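Local coordinates for ricin B-related lectin (Polyporus squamosus, PDB 3PHZ), which probably acts as a carbohydrate-binding lectin, with a galactose site in its ricin-type beta-trefoil part and a site for two calcium ions in its C-terminal part, at residues V105-S110 with T140-T145; G246-N251 with W277-Y282. One frame throughout, in Å; residues are numbered along the deposited sequence.

Contact 1: residues V105-S110 with T140-T145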
# COMPACT_ATOMS: atom_id res chain seq x y z
N VAL A 105 -1.43 14.68 41.02
CA VAL A 105 -2.79 14.11 41.03
C VAL A 105 -3.66 14.83 39.97
O VAL A 105 -3.88 16.05 40.09
CB VAL A 105 -3.41 14.13 42.46
CG1 VAL A 105 -4.92 13.85 42.40
CG2 VAL A 105 -2.64 13.18 43.45
N TRP A 106 -4.11 14.08 38.95
CA TRP A 106 -4.86 14.62 37.79
C TRP A 106 -6.37 14.58 37.92
O TRP A 106 -6.93 13.58 38.30
CB TRP A 106 -4.49 13.93 36.46
CG TRP A 106 -3.07 14.15 36.13
CD1 TRP A 106 -2.00 13.42 36.58
CD2 TRP A 106 -2.54 15.21 35.33
NE1 TRP A 106 -0.83 13.96 36.08
CE2 TRP A 106 -1.14 15.05 35.31
CE3 TRP A 106 -3.13 16.24 34.58
CZ2 TRP A 106 -0.30 15.91 34.58
CZ3 TRP A 106 -2.30 17.11 33.88
CH2 TRP A 106 -0.90 16.94 33.89
N LYS A 107 -6.99 15.69 37.60
CA LYS A 107 -8.46 15.83 37.62
C LYS A 107 -8.96 16.28 36.28
O LYS A 107 -8.18 16.76 35.48
CB LYS A 107 -8.90 16.82 38.72
CG LYS A 107 -8.53 16.29 40.10
CD LYS A 107 -9.18 17.11 41.22
CE LYS A 107 -10.62 16.65 41.39
NZ LYS A 107 -11.21 17.35 42.57
N ILE A 108 -10.24 16.00 36.00
CA ILE A 108 -10.85 16.42 34.75
C ILE A 108 -12.05 17.28 35.08
O ILE A 108 -13.09 16.75 35.52
CB ILE A 108 -11.26 15.20 33.90
CG1 ILE A 108 -10.07 14.23 33.73
CG2 ILE A 108 -11.73 15.67 32.50
CD1 ILE A 108 -10.48 12.95 33.03
N LYS A 109 -11.95 18.61 34.84
CA LYS A 109 -12.97 19.53 35.33
C LYS A 109 -13.71 20.17 34.16
O LYS A 109 -13.06 20.59 33.18
CB LYS A 109 -12.28 20.63 36.15
CG LYS A 109 -13.28 21.64 36.76
CD LYS A 109 -12.54 22.66 37.65
CE LYS A 109 -11.93 23.82 36.82
NZ LYS A 109 -11.30 24.79 37.76
N SER A 110 -15.04 20.23 34.23
CA SER A 110 -15.84 20.87 33.20
C SER A 110 -15.48 22.37 33.12
O SER A 110 -15.49 23.07 34.13
CB SER A 110 -17.31 20.74 33.48
OG SER A 110 -18.04 21.39 32.42
N THR A 140 -10.66 9.53 46.51
CA THR A 140 -9.87 9.89 45.29
C THR A 140 -10.65 9.55 44.01
O THR A 140 -10.05 9.37 42.93
CB THR A 140 -8.54 9.14 45.25
OG1 THR A 140 -8.77 7.74 45.41
CG2 THR A 140 -7.62 9.67 46.38
N SER A 141 -11.97 9.47 44.13
CA SER A 141 -12.85 9.06 43.00
C SER A 141 -12.84 10.04 41.84
O SER A 141 -13.35 9.70 40.77
CB SER A 141 -14.30 8.82 43.50
OG SER A 141 -14.89 10.05 43.93
N GLN A 142 -12.29 11.24 42.05
CA GLN A 142 -12.13 12.27 40.95
C GLN A 142 -10.72 12.32 40.39
O GLN A 142 -10.40 13.19 39.59
CB GLN A 142 -12.55 13.65 41.46
CG GLN A 142 -13.98 13.64 41.98
CD GLN A 142 -14.47 15.00 42.43
OE1 GLN A 142 -13.70 15.82 42.94
NE2 GLN A 142 -15.74 15.24 42.25
N ASN A 143 -9.89 11.36 40.78
CA ASN A 143 -8.48 11.32 40.31
C ASN A 143 -8.34 10.24 39.24
O ASN A 143 -8.93 9.14 39.33
CB ASN A 143 -7.53 11.01 41.48
CG ASN A 143 -7.60 12.07 42.54
OD1 ASN A 143 -8.24 13.15 42.32
ND2 ASN A 143 -7.01 11.79 43.70
N TRP A 144 -7.58 10.60 38.22
CA TRP A 144 -7.46 9.83 36.96
C TRP A 144 -6.01 9.79 36.57
O TRP A 144 -5.27 10.74 36.86
CB TRP A 144 -8.25 10.54 35.83
CG TRP A 144 -9.75 10.60 36.22
CD1 TRP A 144 -10.38 11.65 36.84
CD2 TRP A 144 -10.73 9.54 36.12
NE1 TRP A 144 -11.70 11.34 37.10
CE2 TRP A 144 -11.94 10.05 36.71
CE3 TRP A 144 -10.70 8.23 35.60
CZ2 TRP A 144 -13.14 9.30 36.77
CZ3 TRP A 144 -11.96 7.44 35.65
CH2 TRP A 144 -13.11 8.01 36.26
N THR A 145 -5.61 8.74 35.86
CA THR A 145 -4.25 8.62 35.36
C THR A 145 -4.37 8.50 33.85
O THR A 145 -5.36 7.95 33.33
CB THR A 145 -3.48 7.38 35.95
OG1 THR A 145 -4.12 6.18 35.57
CG2 THR A 145 -3.51 7.43 37.50
O HOH W 1 -3.98 11.19 39.24
O HOH W 2 -11.91 14.65 37.96
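Ile108 lays its terminal methyl on the indole of Trp144. CD1 of Ile108 sits over one face of the five-membered ring, 4.3 Å from its centroid, and the two side chains cross at about a right angle. Lys107 reaches Gln142. Its chain is bent at chi3 (81°), which turns NZ to OE1 of Gln142 at 2.9 Å. The ammonium group comes in tilted 29° from the plane of the amide. That amide is held further by Ile136 N at OE1 and by Thr118 OG1 and Gln134 O at NE2, so its rotation is fixed. Lys107 also makes a cation-pi contact with Phe116. Val105 CG1 packs closely on the amide of Asn143, 3.2 Å from ND2.

The backbones meet sparsely. Trp144 N donates to Trp106 O at 3.1 Å, and the CA-H of Asn143 also points at this oxygen. One water accepts from Trp106 N and donates to Trp144 O. A second accepts from Ile108 N at 2.9 Å and bridges to Gln142 O. Segment 140-145 approaches through a type I turn from Thr140 to Asn143.

This is packing within the beta-trefoil lectin domain. Trp144 NE1 is anchored on Val117 O. Ile11 of strand 7-13 touches both Ile108 and Trp144, Val117 of strand 116-120 lies against Ile108, and strand 97-101 pairs with strand 106-110.

Contact 2: residues G246-N251 with W277-Y282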
# COMPACT_ATOMS: atom_id res chain seq x y z
N GLY A 246 21.71 -9.05 -0.45
CA GLY A 246 20.75 -8.32 -1.32
C GLY A 246 19.77 -7.44 -0.53
O GLY A 246 19.95 -7.28 0.68
N ALA A 247 18.76 -6.89 -1.21
CA ALA A 247 17.77 -5.92 -0.64
C ALA A 247 16.55 -6.59 0.04
O ALA A 247 16.24 -7.75 -0.25
CB ALA A 247 17.26 -5.00 -1.75
N HIS A 248 15.89 -5.86 0.94
CA HIS A 248 14.70 -6.36 1.63
C HIS A 248 13.86 -5.15 2.01
O HIS A 248 14.39 -4.02 2.08
CB HIS A 248 15.05 -7.15 2.89
CG HIS A 248 14.01 -8.20 3.25
ND1 HIS A 248 14.10 -9.52 2.82
CD2 HIS A 248 12.86 -8.12 3.98
CE1 HIS A 248 13.05 -10.20 3.27
NE2 HIS A 248 12.27 -9.38 3.94
N ALA A 249 12.55 -5.36 2.18
CA ALA A 249 11.69 -4.30 2.68
C ALA A 249 10.93 -4.81 3.90
O ALA A 249 10.57 -5.99 3.96
CB ALA A 249 10.70 -3.89 1.63
N TYR A 250 10.75 -3.90 4.86
CA TYR A 250 10.08 -4.17 6.14
C TYR A 250 9.10 -3.08 6.47
O TYR A 250 9.16 -1.97 5.92
CB TYR A 250 11.11 -4.20 7.29
CG TYR A 250 12.03 -5.39 7.21
CD1 TYR A 250 11.53 -6.66 7.47
CD2 TYR A 250 13.38 -5.25 6.83
CE1 TYR A 250 12.36 -7.80 7.41
CE2 TYR A 250 14.24 -6.42 6.77
CZ TYR A 250 13.70 -7.67 7.06
OH TYR A 250 14.43 -8.85 6.99
N ASN A 251 8.17 -3.39 7.39
CA ASN A 251 7.42 -2.32 7.99
C ASN A 251 8.07 -2.04 9.33
O ASN A 251 8.88 -2.82 9.81
CB ASN A 251 5.93 -2.70 8.15
CG ASN A 251 5.27 -2.92 6.81
OD1 ASN A 251 5.05 -4.07 6.41
ND2 ASN A 251 4.96 -1.82 6.08
N TRP A 277 16.56 -7.93 11.42
CA TRP A 277 17.21 -9.15 10.90
C TRP A 277 18.60 -8.80 10.32
O TRP A 277 19.07 -9.40 9.36
CB TRP A 277 16.28 -9.86 9.88
CG TRP A 277 15.00 -10.43 10.57
CD1 TRP A 277 14.87 -11.69 11.13
CD2 TRP A 277 13.72 -9.77 10.79
NE1 TRP A 277 13.62 -11.85 11.68
CE2 TRP A 277 12.89 -10.69 11.49
CE3 TRP A 277 13.19 -8.49 10.45
CZ2 TRP A 277 11.55 -10.39 11.86
CZ3 TRP A 277 11.84 -8.16 10.87
CH2 TRP A 277 11.06 -9.12 11.55
N ASP A 278 19.21 -7.79 10.94
CA ASP A 278 20.56 -7.26 10.58
C ASP A 278 20.63 -6.57 9.22
O ASP A 278 21.71 -6.40 8.63
CB ASP A 278 21.66 -8.34 10.73
CG ASP A 278 21.79 -8.82 12.17
OD1 ASP A 278 21.81 -7.97 13.10
OD2 ASP A 278 21.84 -10.06 12.38
N TYR A 279 19.47 -6.18 8.69
CA TYR A 279 19.49 -5.40 7.46
C TYR A 279 19.81 -3.95 7.87
O TYR A 279 19.38 -3.49 8.93
CB TYR A 279 18.16 -5.51 6.69
CG TYR A 279 18.03 -6.76 5.82
CD1 TYR A 279 18.45 -6.76 4.49
CD2 TYR A 279 17.51 -7.95 6.35
CE1 TYR A 279 18.34 -7.94 3.69
CE2 TYR A 279 17.40 -9.12 5.57
CZ TYR A 279 17.80 -9.10 4.25
OH TYR A 279 17.67 -10.25 3.50
N LYS A 280 20.62 -3.27 7.05
CA LYS A 280 20.94 -1.89 7.32
C LYS A 280 20.06 -1.07 6.42
O LYS A 280 20.14 -1.20 5.19
CB LYS A 280 22.41 -1.59 7.01
CG LYS A 280 22.75 -0.13 7.32
CD LYS A 280 24.11 0.24 6.76
CE LYS A 280 25.08 0.63 7.87
NZ LYS A 280 26.49 0.23 7.49
N ALA A 281 19.23 -0.22 7.01
CA ALA A 281 18.31 0.60 6.22
C ALA A 281 19.02 1.67 5.44
O ALA A 281 20.01 2.29 5.94
CB ALA A 281 17.28 1.24 7.12
N TYR A 282 18.52 1.94 4.24
CA TYR A 282 19.01 3.07 3.46
C TYR A 282 17.86 3.95 3.01
O TYR A 282 18.10 4.99 2.37
CB TYR A 282 19.89 2.61 2.26
CG TYR A 282 19.19 1.59 1.38
CD1 TYR A 282 18.30 1.97 0.37
CD2 TYR A 282 19.39 0.21 1.60
CE1 TYR A 282 17.65 0.99 -0.43
CE2 TYR A 282 18.75 -0.76 0.83
CZ TYR A 282 17.87 -0.36 -0.18
OH TYR A 282 17.26 -1.36 -0.91
O HOH W 3 15.62 -11.00 0.93
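His248 and Tyr279 are brought together by their first torsions. In His248 CG lies anti to the backbone N (chi1 -152°), and in Tyr279 it lies anti to the carbonyl carbon. CB of His248 then rests over a face of the Tyr279 ring, 3.7 Å from its centroid, as a CH-pi contact. The two rings themselves meet obliquely, with planes at 41°. Gly246 O approaches the same phenol at its edge, 3.5 Å from CE1 of Tyr279.

Tyr250 comes to the same face of Tyr279, beside His248. Its edge is turned toward that face in an offset edge-to-face pair, with centroids 5.7 Å apart. Against Trp277 the Tyr250 ring is nearly parallel, at 15°, but slid aside, so the two barely overlap. Their closest atoms are CE1 of Tyr250 and CE3 of Trp277, 3.2 Å apart.

His248, Tyr250, Trp277 and Tyr279 form an aromatic cluster where strand 246-255 meets the loop leading into strand 280-285. Tyr173 of the second subunit packs on Ala247.

No direct hydrogen bond joins the segments. A water binds His248 ND1 at 2.8 Å and Tyr279 OH only weakly. His248 NE2 is bonded to Glu266 OE2, which fixes the rotation of the imidazole. His248 also touches Cys208, consistent with a papain-like Cys-His-Glu site as in Marasmius oreades agglutinin. The ring packing lines one side of this histidine.

Contact 1 and contact 2 belong to different parts of the chain and lie on opposite sides of its centre. Their centres are 46 Å apart, and their nearest atoms are about 29 Å apart, so they do not touch. Along the chain, both segments of contact 1 come before those of contact 2. Each is near a different ligand site. In contact 1 the side chain of Ile108 is about 11 Å from that of Asp72 and about 12 Å from that of Asn94, both galactose-binding. In contact 2 the side chain of His248 is about 7 Å from that of Asp207, and the side chain of Ala247 about 9 Å from that of Asp209, both calcium ligands.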